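Local coordinates for alpha,alpha-trehalose-phosphate synthase (UDP-forming) (PDB 5UOF), which belongs to glycosyltransferase family 20 and adopts the GT-B fold, in which two Rossmann-like domains face each other across a cleft, at residues 156-161 with 463-468; 160-165 with 455-460; 181-186 with 201-206; 210-215 with 221-226; 218-221 with 226-229. One frame throughout, in Å; residues are numbered along the deposited sequence. Where two conformers were deposited one is given.

Interaction 1: residues 156-161 with 463-468; sequences KNPIGF and SVAAAA
A small apolar contact near the protein surface sets Pro158, at the entrance to strand 159-162, against Val464 and Ala465 of the long C-terminal helix 450-472. Only these three residues meet, and they bury about 101 Å² in all. The pyrrolidine ring turns its CB-CG side to the helix and divides it between two neighbouring residues: Pro158 CB lies 4.0 Å from Val464 CG1, and Pro158 CG lies 4.0 Å from Ala465 CB. Val464 reaches the ring with the methyl that extends opposite its own backbone N (chi1 175°), whereas Ala465 offers its short CB from the helix flank. Pro158 CA and Ala465 CA are the nearest across the contact, 6.3 Å apart. Behind the ring the backbone joins the sheet, bonded to Ile136 at Pro158 and to Asp190 at Ile159. Pro158 also touches Leu135, and Val464 touches Asp190, so the helix lies beside the start of strand 159-162 and the residue just before strand 191-194. Such a return of the C-terminal helix to the N-terminal domain, after the chain has built the second domain, is characteristic of GT-B glycosyltransferases.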
# COMPACT_ATOMS: atom_id res chain seq x y z
N LYS A 156 -15.11 -30.54 12.42
CA LYS A 156 -16.11 -30.16 11.43
C LYS A 156 -17.06 -29.08 11.94
O LYS A 156 -18.00 -28.71 11.22
CB LYS A 156 -16.90 -31.40 11.01
CG LYS A 156 -16.01 -32.49 10.46
CD LYS A 156 -16.78 -33.56 9.72
CE LYS A 156 -15.80 -34.52 9.05
NZ LYS A 156 -14.70 -33.77 8.37
N ASN A 157 -16.84 -28.56 13.14
CA ASN A 157 -17.73 -27.57 13.74
C ASN A 157 -17.84 -26.33 12.85
O ASN A 157 -16.93 -26.02 12.08
CB ASN A 157 -17.20 -27.15 15.10
CG ASN A 157 -17.14 -28.29 16.08
OD1 ASN A 157 -16.42 -29.27 15.87
ND2 ASN A 157 -17.89 -28.17 17.17
N PRO A 158 -18.94 -25.58 12.98
CA PRO A 158 -18.94 -24.22 12.42
C PRO A 158 -17.84 -23.40 13.08
O PRO A 158 -17.73 -23.37 14.31
CB PRO A 158 -20.34 -23.69 12.79
CG PRO A 158 -21.16 -24.93 13.08
CD PRO A 158 -20.19 -25.89 13.68
N ILE A 159 -17.01 -22.76 12.26
CA ILE A 159 -15.95 -21.90 12.77
C ILE A 159 -16.04 -20.57 12.06
O ILE A 159 -16.11 -20.52 10.83
CB ILE A 159 -14.55 -22.50 12.57
CG1 ILE A 159 -14.51 -23.98 12.96
CG2 ILE A 159 -13.53 -21.72 13.39
CD1 ILE A 159 -13.15 -24.64 12.69
N GLY A 160 -16.03 -19.49 12.83
CA GLY A 160 -16.02 -18.15 12.28
C GLY A 160 -14.76 -17.40 12.66
O GLY A 160 -14.16 -17.65 13.71
N PHE A 161 -14.36 -16.47 11.80
CA PHE A 161 -13.21 -15.61 12.03
C PHE A 161 -13.68 -14.18 11.97
O PHE A 161 -14.50 -13.83 11.12
CB PHE A 161 -12.11 -15.85 10.96
CG PHE A 161 -10.85 -15.04 11.18
CD1 PHE A 161 -10.01 -15.30 12.25
CD2 PHE A 161 -10.48 -14.04 10.27
CE1 PHE A 161 -8.84 -14.56 12.44
CE2 PHE A 161 -9.32 -13.30 10.46
CZ PHE A 161 -8.50 -13.56 11.54
N SER A 463 -26.55 -20.07 11.46
CA SER A 463 -27.07 -20.39 10.12
C SER A 463 -26.23 -21.46 9.45
O SER A 463 -26.77 -22.31 8.73
CB SER A 463 -27.11 -19.13 9.26
OG SER A 463 -28.17 -18.29 9.68
N VAL A 464 -24.90 -21.43 9.64
CA VAL A 464 -24.06 -22.50 9.12
C VAL A 464 -24.51 -23.84 9.67
O VAL A 464 -24.70 -24.82 8.93
CB VAL A 464 -22.58 -22.23 9.45
CG1 VAL A 464 -21.71 -23.41 9.00
CG2 VAL A 464 -22.12 -20.96 8.77
N ALA A 465 -24.71 -23.91 10.99
CA ALA A 465 -25.14 -25.16 11.62
C ALA A 465 -26.48 -25.63 11.07
O ALA A 465 -26.66 -26.82 10.79
CB ALA A 465 -25.20 -24.98 13.14
N ALA A 466 -27.42 -24.70 10.89
CA ALA A 466 -28.74 -25.09 10.41
C ALA A 466 -28.69 -25.61 8.98
O ALA A 466 -29.38 -26.58 8.64
CB ALA A 466 -29.70 -23.90 10.51
N ALA A 467 -27.87 -24.98 8.13
CA ALA A 467 -27.75 -25.44 6.75
C ALA A 467 -27.14 -26.84 6.69
O ALA A 467 -27.64 -27.71 5.97
CB ALA A 467 -26.91 -24.45 5.94
N ALA A 468 -26.07 -27.07 7.45
CA ALA A 468 -25.47 -28.40 7.50
C ALA A 468 -26.49 -29.44 7.97
O ALA A 468 -26.52 -30.57 7.46
CB ALA A 468 -24.26 -28.40 8.43

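Interaction 2: residues 160-165 with 455-460; sequences GFFLHI and DTFVAD. With EDO (1,2-ethanediol), chain Q.
Phe457 belongs to the apolar core between the C-terminal helix 450-472 and the N-terminal sheet of the GT-B fold, where its ring brings its edge to Gly160 and Phe161 and also touches Phe162. The short helix and strand segments run nearly antiparallel (154°), their axes 10.0 Å apart. Phe457 CG stands opposite the backbone N (chi1 -163°), which directs the ring toward the strand. There Phe457 CZ lies 3.8 Å from Gly160 CA, an approach open to it because glycine has no side chain. Phe457 CZ is also 3.4 Å from Phe161 O, and both partners lie near the plane of the Phe457 ring. Along one side Phe457 CE2 sits 4.2 Å from Phe162 CB, near the plane of the Phe162 ring. Trp137 stacks on Phe457, while Trp453 meets Phe162 edge-to-face, making this an aromatic cluster. On the helix flank away from the strand, a 1,2-ethanediol, probably from the crystallisation liquor, donates from O1 to Asp455 OD1 at 2.7 Å and also bonds Glu42. The seam itself is dispersive, with a slightly positive ring edge probably drawn to the Phe161 carbonyl.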
# COMPACT_ATOMS: atom_id res chain seq x y z
N GLY A 160 -16.03 -19.49 12.83
CA GLY A 160 -16.02 -18.15 12.28
C GLY A 160 -14.76 -17.40 12.66
O GLY A 160 -14.16 -17.65 13.71
N PHE A 161 -14.36 -16.47 11.80
CA PHE A 161 -13.21 -15.61 12.03
C PHE A 161 -13.68 -14.18 11.97
O PHE A 161 -14.50 -13.83 11.12
CB PHE A 161 -12.11 -15.85 10.96
CG PHE A 161 -10.85 -15.04 11.18
CD1 PHE A 161 -10.01 -15.30 12.25
CD2 PHE A 161 -10.48 -14.04 10.27
CE1 PHE A 161 -8.84 -14.56 12.44
CE2 PHE A 161 -9.32 -13.30 10.46
CZ PHE A 161 -8.50 -13.56 11.54
N PHE A 162 -13.19 -13.34 12.88
CA PHE A 162 -13.39 -11.90 12.75
C PHE A 162 -12.04 -11.20 12.80
O PHE A 162 -11.29 -11.34 13.77
CB PHE A 162 -14.32 -11.32 13.82
CG PHE A 162 -14.64 -9.87 13.56
CD1 PHE A 162 -15.58 -9.53 12.61
CD2 PHE A 162 -13.94 -8.85 14.20
CE1 PHE A 162 -15.85 -8.20 12.31
CE2 PHE A 162 -14.22 -7.51 13.93
CZ PHE A 162 -15.17 -7.19 12.98
N LEU A 163 -11.73 -10.44 11.74
CA LEU A 163 -10.51 -9.65 11.66
C LEU A 163 -10.78 -8.25 12.20
O LEU A 163 -11.63 -7.53 11.67
CB LEU A 163 -10.04 -9.58 10.21
CG LEU A 163 -8.66 -8.94 10.02
CD1 LEU A 163 -7.57 -9.88 10.61
CD2 LEU A 163 -8.43 -8.69 8.53
N HIS A 164 -10.07 -7.87 13.26
CA HIS A 164 -10.29 -6.57 13.87
C HIS A 164 -9.51 -5.45 13.19
O HIS A 164 -9.87 -4.27 13.34
CB HIS A 164 -9.93 -6.61 15.35
CG HIS A 164 -10.81 -7.50 16.16
ND1 HIS A 164 -11.65 -7.02 17.15
CD2 HIS A 164 -11.00 -8.84 16.13
CE1 HIS A 164 -12.31 -8.02 17.68
NE2 HIS A 164 -11.93 -9.14 17.09
N ILE A 165 -8.47 -5.78 12.43
CA ILE A 165 -7.64 -4.80 11.74
C ILE A 165 -8.07 -4.75 10.28
O ILE A 165 -8.92 -5.56 9.87
CB ILE A 165 -6.15 -5.16 11.90
CG1 ILE A 165 -5.83 -6.50 11.24
CG2 ILE A 165 -5.78 -5.20 13.38
CD1 ILE A 165 -4.35 -6.75 11.12
N ASP A 455 -24.60 -10.18 17.94
CA ASP A 455 -25.79 -10.94 17.59
C ASP A 455 -25.77 -11.39 16.13
O ASP A 455 -26.18 -12.52 15.83
CB ASP A 455 -27.04 -10.10 17.86
CG ASP A 455 -27.34 -9.95 19.33
OD1 ASP A 455 -26.85 -10.77 20.14
OD2 ASP A 455 -28.06 -9.00 19.69
N THR A 456 -25.32 -10.53 15.21
CA THR A 456 -25.34 -10.91 13.80
C THR A 456 -24.26 -11.94 13.50
O THR A 456 -24.49 -12.86 12.70
CB THR A 456 -25.17 -9.67 12.92
OG1 THR A 456 -23.96 -9.00 13.24
CG2 THR A 456 -26.33 -8.70 13.15
N PHE A 457 -23.09 -11.83 14.13
CA PHE A 457 -22.06 -12.82 13.87
C PHE A 457 -22.48 -14.18 14.42
O PHE A 457 -22.38 -15.20 13.72
CB PHE A 457 -20.71 -12.39 14.45
CG PHE A 457 -19.55 -13.16 13.88
CD1 PHE A 457 -19.26 -14.45 14.31
CD2 PHE A 457 -18.76 -12.61 12.89
CE1 PHE A 457 -18.20 -15.17 13.77
CE2 PHE A 457 -17.69 -13.31 12.34
CZ PHE A 457 -17.41 -14.60 12.78
N VAL A 458 -22.99 -14.21 15.65
CA VAL A 458 -23.43 -15.48 16.23
C VAL A 458 -24.57 -16.08 15.41
O VAL A 458 -24.63 -17.29 15.19
CB VAL A 458 -23.82 -15.29 17.71
CG1 VAL A 458 -24.52 -16.55 18.24
CG2 VAL A 458 -22.58 -14.97 18.54
N ALA A 459 -25.48 -15.23 14.92
CA ALA A 459 -26.57 -15.72 14.08
C ALA A 459 -26.05 -16.34 12.79
O ALA A 459 -26.61 -17.33 12.31
CB ALA A 459 -27.55 -14.59 13.76
N ASP A 460 -25.00 -15.77 12.21
CA ASP A 460 -24.45 -16.36 10.99
C ASP A 460 -23.79 -17.70 11.28
O ASP A 460 -23.87 -18.62 10.46
CB ASP A 460 -23.48 -15.39 10.32
CG ASP A 460 -24.20 -14.22 9.63
OD1 ASP A 460 -25.45 -14.28 9.53
OD2 ASP A 460 -23.54 -13.25 9.21
C1 EDO Q . -26.89 -14.35 20.91
O1 EDO Q . -27.32 -13.45 19.88
C2 EDO Q . -25.75 -13.73 21.70
O2 EDO Q . -26.23 -12.93 22.79

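Interaction 3: residues 181-186 with 201-206; sequences ELVKFM and QAFTDY
The Tyr206 ring takes the CG2 methyl of Val183 over one face, and the Phe203 ring is met obliquely by Met186 CE and Val183 CG1. The first is a CH-pi contact: Val183 CG2 stands 3.8 Å from the centroid of the Tyr206 ring, 20° off its normal and toward the CE1 rim. Val183 CG1 lies between the two rings, 3.8 Å from Tyr206 CD1 and 4.0 Å from Phe203 CE1. Met186 slides past Phe203 in the opposite direction. Its CB is 3.7 Å from Phe203 CE1, and the bend at its thioether (chi3 68°) brings Met186 CE to 3.7 Å from the same carbon. Met186 SD lies 4.9 Å from the Phe203 ring centroid, an oblique Met-aromatic contact. The Tyr206 hydroxyl is hydrogen-bonded to His179. Farther round helix 197-209, Gln201 NE2 donates to Asp205 OD1 at 2.9 Å, and Asp205 forms a salt bridge with Arg209 of the second subunit. The two helix segments cross at -112° with axes 11.7 Å apart, helix-helix packing in an apolar core beside the N-terminal sheet, with helix 197-209 following strand 191-194. Leu173 touches both Val183 and Tyr206, while Phe194 and Leu221 of strand 221-223 pack on Phe203.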
# COMPACT_ATOMS: atom_id res chain seq x y z
N GLU A 181 -1.16 -18.70 0.96
CA GLU A 181 -1.46 -19.65 2.03
C GLU A 181 -2.33 -19.02 3.11
O GLU A 181 -3.20 -19.70 3.69
CB GLU A 181 -0.16 -20.18 2.62
CG GLU A 181 -0.35 -21.32 3.61
CD GLU A 181 0.95 -22.02 3.96
OE1 GLU A 181 0.98 -23.27 3.96
OE2 GLU A 181 1.94 -21.32 4.24
N LEU A 182 -2.11 -17.74 3.42
CA LEU A 182 -2.95 -17.07 4.40
C LEU A 182 -4.40 -17.04 3.94
O LEU A 182 -5.32 -17.26 4.74
CB LEU A 182 -2.46 -15.65 4.66
CG LEU A 182 -1.09 -15.55 5.33
CD1 LEU A 182 -0.70 -14.12 5.48
CD2 LEU A 182 -1.11 -16.23 6.69
N VAL A 183 -4.62 -16.76 2.65
CA VAL A 183 -5.99 -16.72 2.15
C VAL A 183 -6.61 -18.12 2.17
O VAL A 183 -7.79 -18.28 2.49
CB VAL A 183 -6.03 -16.06 0.76
CG1 VAL A 183 -7.36 -16.30 0.09
CG2 VAL A 183 -5.75 -14.55 0.88
N LYS A 184 -5.82 -19.15 1.86
CA LYS A 184 -6.30 -20.52 2.05
C LYS A 184 -6.74 -20.76 3.50
O LYS A 184 -7.79 -21.35 3.74
CB LYS A 184 -5.23 -21.53 1.64
CG LYS A 184 -5.69 -22.99 1.81
CD LYS A 184 -4.59 -23.99 1.43
CE LYS A 184 -3.40 -23.88 2.37
NZ LYS A 184 -2.36 -24.90 2.10
N PHE A 185 -5.93 -20.31 4.47
CA PHE A 185 -6.32 -20.44 5.87
C PHE A 185 -7.65 -19.75 6.14
O PHE A 185 -8.50 -20.29 6.87
CB PHE A 185 -5.24 -19.83 6.77
CG PHE A 185 -3.93 -20.55 6.74
CD1 PHE A 185 -3.85 -21.88 6.35
CD2 PHE A 185 -2.78 -19.90 7.14
CE1 PHE A 185 -2.63 -22.54 6.34
CE2 PHE A 185 -1.55 -20.55 7.13
CZ PHE A 185 -1.48 -21.87 6.73
N MET A 186 -7.84 -18.57 5.57
CA MET A 186 -9.07 -17.82 5.80
C MET A 186 -10.27 -18.54 5.22
O MET A 186 -11.38 -18.41 5.74
CB MET A 186 -8.92 -16.42 5.22
CG MET A 186 -7.87 -15.64 5.97
SD MET A 186 -7.54 -14.00 5.35
CE MET A 186 -9.09 -13.17 5.74
N GLN A 201 -14.51 -6.47 0.57
CA GLN A 201 -14.28 -6.45 -0.87
C GLN A 201 -12.83 -6.74 -1.22
O GLN A 201 -12.57 -7.36 -2.26
CB GLN A 201 -14.69 -5.09 -1.45
CG GLN A 201 -14.68 -5.07 -2.98
CD GLN A 201 -15.73 -6.00 -3.58
OE1 GLN A 201 -16.92 -5.88 -3.28
NE2 GLN A 201 -15.30 -6.91 -4.44
N ALA A 202 -11.88 -6.30 -0.39
CA ALA A 202 -10.47 -6.61 -0.65
C ALA A 202 -10.23 -8.11 -0.65
O ALA A 202 -9.52 -8.64 -1.51
CB ALA A 202 -9.58 -5.93 0.40
N PHE A 203 -10.82 -8.81 0.32
CA PHE A 203 -10.69 -10.27 0.37
C PHE A 203 -11.36 -10.91 -0.84
O PHE A 203 -10.79 -11.79 -1.49
CB PHE A 203 -11.30 -10.77 1.68
CG PHE A 203 -11.23 -12.26 1.86
CD1 PHE A 203 -10.03 -12.88 2.18
CD2 PHE A 203 -12.37 -13.04 1.74
CE1 PHE A 203 -9.97 -14.26 2.35
CE2 PHE A 203 -12.31 -14.43 1.92
CZ PHE A 203 -11.11 -15.03 2.22
N THR A 204 -12.58 -10.46 -1.15
CA THR A 204 -13.31 -10.98 -2.31
C THR A 204 -12.53 -10.74 -3.60
O THR A 204 -12.45 -11.62 -4.46
CB THR A 204 -14.69 -10.34 -2.38
OG1 THR A 204 -15.41 -10.66 -1.18
CG2 THR A 204 -15.47 -10.88 -3.56
N ASP A 205 -11.94 -9.55 -3.73
CA ASP A 205 -11.13 -9.24 -4.90
C ASP A 205 -9.98 -10.23 -5.06
O ASP A 205 -9.69 -10.68 -6.17
CB ASP A 205 -10.56 -7.82 -4.80
CG ASP A 205 -11.57 -6.75 -5.17
OD1 ASP A 205 -12.66 -7.08 -5.68
OD2 ASP A 205 -11.27 -5.56 -4.94
N TYR A 206 -9.30 -10.55 -3.96
CA TYR A 206 -8.21 -11.51 -4.03
C TYR A 206 -8.71 -12.84 -4.58
O TYR A 206 -8.12 -13.41 -5.51
CB TYR A 206 -7.57 -11.71 -2.65
CG TYR A 206 -6.30 -12.56 -2.68
CD1 TYR A 206 -6.37 -13.95 -2.69
CD2 TYR A 206 -5.04 -11.97 -2.67
CE1 TYR A 206 -5.22 -14.72 -2.71
CE2 TYR A 206 -3.88 -12.74 -2.69
CZ TYR A 206 -3.98 -14.11 -2.71
OH TYR A 206 -2.84 -14.88 -2.74

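Interaction 4: residues 210-215 with 221-226; sequences RGIGTA and LHAHGR
Thr214 and His222 form the hydrogen-bonded pair of an antiparallel beta hairpin, strands 213-215 and 221-223, at the edge of the N-terminal sheet. His222 N donates to Thr214 O at 2.8 Å in a nearly straight bond (172°); the return bond from Thr214 N to His222 O is longer, 3.1 Å, and more bent (153°), its donor tilted from the carbonyl plane. The side chains of this pair cross loosely on one face, with Thr214 OG1 4.1 Å from His222 CB. Ala215 and Leu221 share the other face, where Ala215 CB lies 4.0 Å from Leu221 CD1 and both side chains turn to helix 197-209. At the far end Ile212 CG2 fits against Ala223 CB at 4.0 Å and approaches the His224 ring obliquely, 3.5 Å from its NE2. Several features position this first shell. Gly211, with positive phi, ends the preceding helix in a Schellman motif and turns the chain into the hairpin. A type I' turn from Ala223 to Arg226 sends it on into the next strand, while Arg226 forms a salt bridge with Asp190. The ring NE2 of His222 shares a hydrogen bond with Ser216 OG. Beyond the paired residues a water bridges the two diverging backbones, donating to Ile212 O at 2.9 Å and accepting from His224 N at 2.8 Å.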
# COMPACT_ATOMS: atom_id res chain seq x y z
N ARG A 210 -7.82 -13.43 -8.70
CA ARG A 210 -6.71 -14.35 -8.83
C ARG A 210 -7.15 -15.76 -9.18
O ARG A 210 -6.32 -16.68 -9.18
CB ARG A 210 -5.88 -14.34 -7.55
CG ARG A 210 -5.26 -13.00 -7.29
CD ARG A 210 -4.50 -13.01 -6.01
NE ARG A 210 -3.42 -13.99 -6.04
CZ ARG A 210 -2.22 -13.77 -6.57
NH1 ARG A 210 -1.95 -12.59 -7.12
NH2 ARG A 210 -1.30 -14.73 -6.55
N GLY A 211 -8.43 -15.96 -9.51
CA GLY A 211 -8.90 -17.25 -9.96
C GLY A 211 -8.96 -18.31 -8.88
O GLY A 211 -8.95 -19.50 -9.19
N ILE A 212 -9.04 -17.90 -7.62
CA ILE A 212 -9.10 -18.87 -6.53
C ILE A 212 -10.51 -19.39 -6.32
O ILE A 212 -10.71 -20.56 -5.99
CB ILE A 212 -8.53 -18.22 -5.26
CG1 ILE A 212 -7.05 -17.95 -5.48
CG2 ILE A 212 -8.76 -19.09 -4.02
CD1 ILE A 212 -6.50 -17.05 -4.50
N GLY A 213 -11.51 -18.54 -6.53
CA GLY A 213 -12.87 -18.96 -6.29
C GLY A 213 -13.85 -17.98 -6.89
O GLY A 213 -13.48 -17.01 -7.54
N THR A 214 -15.12 -18.26 -6.64
CA THR A 214 -16.22 -17.55 -7.27
C THR A 214 -17.26 -17.19 -6.23
O THR A 214 -17.42 -17.90 -5.23
CB THR A 214 -16.87 -18.40 -8.37
OG1 THR A 214 -17.25 -19.66 -7.82
CG2 THR A 214 -15.90 -18.64 -9.52
N ALA A 215 -17.97 -16.10 -6.48
CA ALA A 215 -19.13 -15.75 -5.67
C ALA A 215 -20.36 -16.36 -6.32
O ALA A 215 -20.54 -16.27 -7.54
CB ALA A 215 -19.27 -14.23 -5.55
N LEU A 221 -18.80 -17.28 -0.96
CA LEU A 221 -17.59 -17.52 -1.72
C LEU A 221 -17.31 -19.01 -1.77
O LEU A 221 -17.34 -19.69 -0.73
CB LEU A 221 -16.40 -16.77 -1.12
CG LEU A 221 -15.95 -15.52 -1.88
CD1 LEU A 221 -17.15 -14.66 -2.23
CD2 LEU A 221 -14.94 -14.73 -1.06
N HIS A 222 -17.04 -19.52 -2.96
CA HIS A 222 -16.67 -20.92 -3.15
C HIS A 222 -15.19 -20.97 -3.51
O HIS A 222 -14.80 -20.56 -4.61
CB HIS A 222 -17.53 -21.56 -4.24
CG HIS A 222 -18.99 -21.52 -3.94
ND1 HIS A 222 -19.70 -22.65 -3.57
CD2 HIS A 222 -19.87 -20.50 -3.93
CE1 HIS A 222 -20.96 -22.31 -3.35
NE2 HIS A 222 -21.09 -21.02 -3.56
N ALA A 223 -14.38 -21.45 -2.58
CA ALA A 223 -12.93 -21.40 -2.75
C ALA A 223 -12.28 -22.45 -1.86
O ALA A 223 -12.76 -22.72 -0.75
CB ALA A 223 -12.37 -20.00 -2.43
N HIS A 224 -11.18 -23.01 -2.36
CA HIS A 224 -10.41 -24.02 -1.64
C HIS A 224 -11.31 -25.16 -1.16
O HIS A 224 -11.18 -25.65 -0.03
CB HIS A 224 -9.63 -23.41 -0.48
CG HIS A 224 -8.50 -22.52 -0.91
ND1 HIS A 224 -7.31 -23.02 -1.41
CD2 HIS A 224 -8.38 -21.17 -0.93
CE1 HIS A 224 -6.51 -22.01 -1.70
NE2 HIS A 224 -7.13 -20.88 -1.43
N GLY A 225 -12.24 -25.57 -2.02
CA GLY A 225 -13.16 -26.65 -1.73
C GLY A 225 -14.16 -26.38 -0.63
O GLY A 225 -14.78 -27.33 -0.15
N ARG A 226 -14.34 -25.13 -0.22
CA ARG A 226 -15.25 -24.80 0.86
C ARG A 226 -16.19 -23.69 0.42
O ARG A 226 -15.96 -23.00 -0.57
CB ARG A 226 -14.48 -24.40 2.12
CG ARG A 226 -13.50 -25.49 2.60
CD ARG A 226 -12.92 -25.16 3.97
NE ARG A 226 -13.96 -24.90 4.95
CZ ARG A 226 -14.49 -25.84 5.74
NH1 ARG A 226 -14.06 -27.09 5.66
NH2 ARG A 226 -15.44 -25.52 6.60
O HOH W 1 -9.50 -22.85 -4.63

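Interaction 5: residues 218-221 with 226-229; sequences DGML and RVVK
Met220 and Leu221 meet residues 226-229 of strand 226-232 in the second hairpin of this region, an antiparallel pairing closed by a tight turn. Just before it, Asp218 shapes the approach: its OD1 accepts from Met220 N at 3.1 Å, met from above the carboxylate plane, which makes an Asx turn. A water donates to Asp218 O and is linked, weakly, to Lys229 NZ. Gly219 follows with positive phi, at backbone angles that call for glycine. Met220 then folds over the strand through bends at chi2 (-71°) and chi3 (-78°), crossing both Val227 and Lys229 at about a right angle. Its sulfur rests against the lysine, with Met220 SD 3.7 Å from Lys229 CB, and its methyl packs on the valine, with Met220 CE 3.5 Å from Val227 CG1. Leu221 begins the regular pairing with Val228, and their side chains share one face of the sheet. Val228 packs there on Thr192. Leu221 N donates to Val228 O at 2.8 Å, in the carbonyl plane. The reverse bond runs from Val228 N to Leu221 O at 2.7 Å, and the same oxygen receives a CA-H contact from Val227 CA at 3.4 Å.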
# COMPACT_ATOMS: atom_id res chain seq x y z
N ASP A 218 -26.07 -16.16 -3.89
CA ASP A 218 -26.34 -15.78 -2.51
C ASP A 218 -25.22 -14.97 -1.88
O ASP A 218 -25.34 -14.59 -0.71
CB ASP A 218 -26.63 -17.02 -1.67
CG ASP A 218 -25.57 -18.09 -1.82
OD1 ASP A 218 -24.51 -17.80 -2.42
OD2 ASP A 218 -25.79 -19.23 -1.36
N GLY A 219 -24.13 -14.71 -2.61
CA GLY A 219 -23.02 -13.95 -2.08
C GLY A 219 -21.95 -14.77 -1.40
O GLY A 219 -20.90 -14.22 -1.05
N MET A 220 -22.19 -16.07 -1.19
CA MET A 220 -21.18 -16.94 -0.62
C MET A 220 -19.97 -17.04 -1.55
O MET A 220 -20.09 -16.92 -2.77
CB MET A 220 -21.76 -18.33 -0.37
CG MET A 220 -23.00 -18.33 0.48
SD MET A 220 -22.63 -17.94 2.19
CE MET A 220 -21.97 -19.49 2.76
N LEU A 221 -18.80 -17.28 -0.96
CA LEU A 221 -17.59 -17.52 -1.72
C LEU A 221 -17.31 -19.01 -1.77
O LEU A 221 -17.34 -19.69 -0.73
CB LEU A 221 -16.40 -16.77 -1.12
CG LEU A 221 -15.95 -15.52 -1.88
CD1 LEU A 221 -17.15 -14.66 -2.23
CD2 LEU A 221 -14.94 -14.73 -1.06
N ARG A 226 -14.34 -25.13 -0.22
CA ARG A 226 -15.25 -24.80 0.86
C ARG A 226 -16.19 -23.69 0.42
O ARG A 226 -15.96 -23.00 -0.57
CB ARG A 226 -14.48 -24.40 2.12
CG ARG A 226 -13.50 -25.49 2.60
CD ARG A 226 -12.92 -25.16 3.97
NE ARG A 226 -13.96 -24.90 4.95
CZ ARG A 226 -14.49 -25.84 5.74
NH1 ARG A 226 -14.06 -27.09 5.66
NH2 ARG A 226 -15.44 -25.52 6.60
N VAL A 227 -17.28 -23.54 1.17
CA VAL A 227 -18.23 -22.45 0.97
C VAL A 227 -18.07 -21.51 2.16
O VAL A 227 -18.21 -21.92 3.31
CB VAL A 227 -19.67 -22.96 0.85
CG1 VAL A 227 -20.60 -21.82 0.46
CG2 VAL A 227 -19.75 -24.08 -0.17
N VAL A 228 -17.77 -20.24 1.88
CA VAL A 228 -17.40 -19.28 2.91
C VAL A 228 -18.39 -18.13 2.85
O VAL A 228 -18.60 -17.55 1.79
CB VAL A 228 -15.96 -18.77 2.72
CG1 VAL A 228 -15.54 -17.92 3.90
CG2 VAL A 228 -14.99 -19.93 2.49
N LYS A 229 -19.01 -17.83 3.99
CA LYS A 229 -19.79 -16.61 4.15
C LYS A 229 -18.85 -15.46 4.48
O LYS A 229 -18.16 -15.50 5.51
CB LYS A 229 -20.84 -16.79 5.24
CG LYS A 229 -21.40 -15.51 5.80
CD LYS A 229 -22.57 -15.02 4.98
CE LYS A 229 -23.29 -13.90 5.69
NZ LYS A 229 -24.38 -13.39 4.83
O HOH W 2 -23.99 -14.10 1.44

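How the interactions relate
All five contacts involve the N-terminal domain. Interactions 1 and 2 hold the same elements, strand 159-162 and helix 450-472, yet differ in depth: the first is a thin surface touch, the second a buried aromatic seam. Interaction 3 is also buried, joining two helices by methyl, sulfur and ring packing. Interactions 4 and 5, only partly buried, rely instead on backbone hydrogen bonds and share Leu221, whose strand pairs on both sides. That leucine also touches Phe203 and Thr204, tying both hairpins to interaction 3, where Tyr206 meets Ile212 as well. Lys229 of interaction 5 packs on Asp460 of interaction 2, connecting the second hairpin to the C-terminal helix.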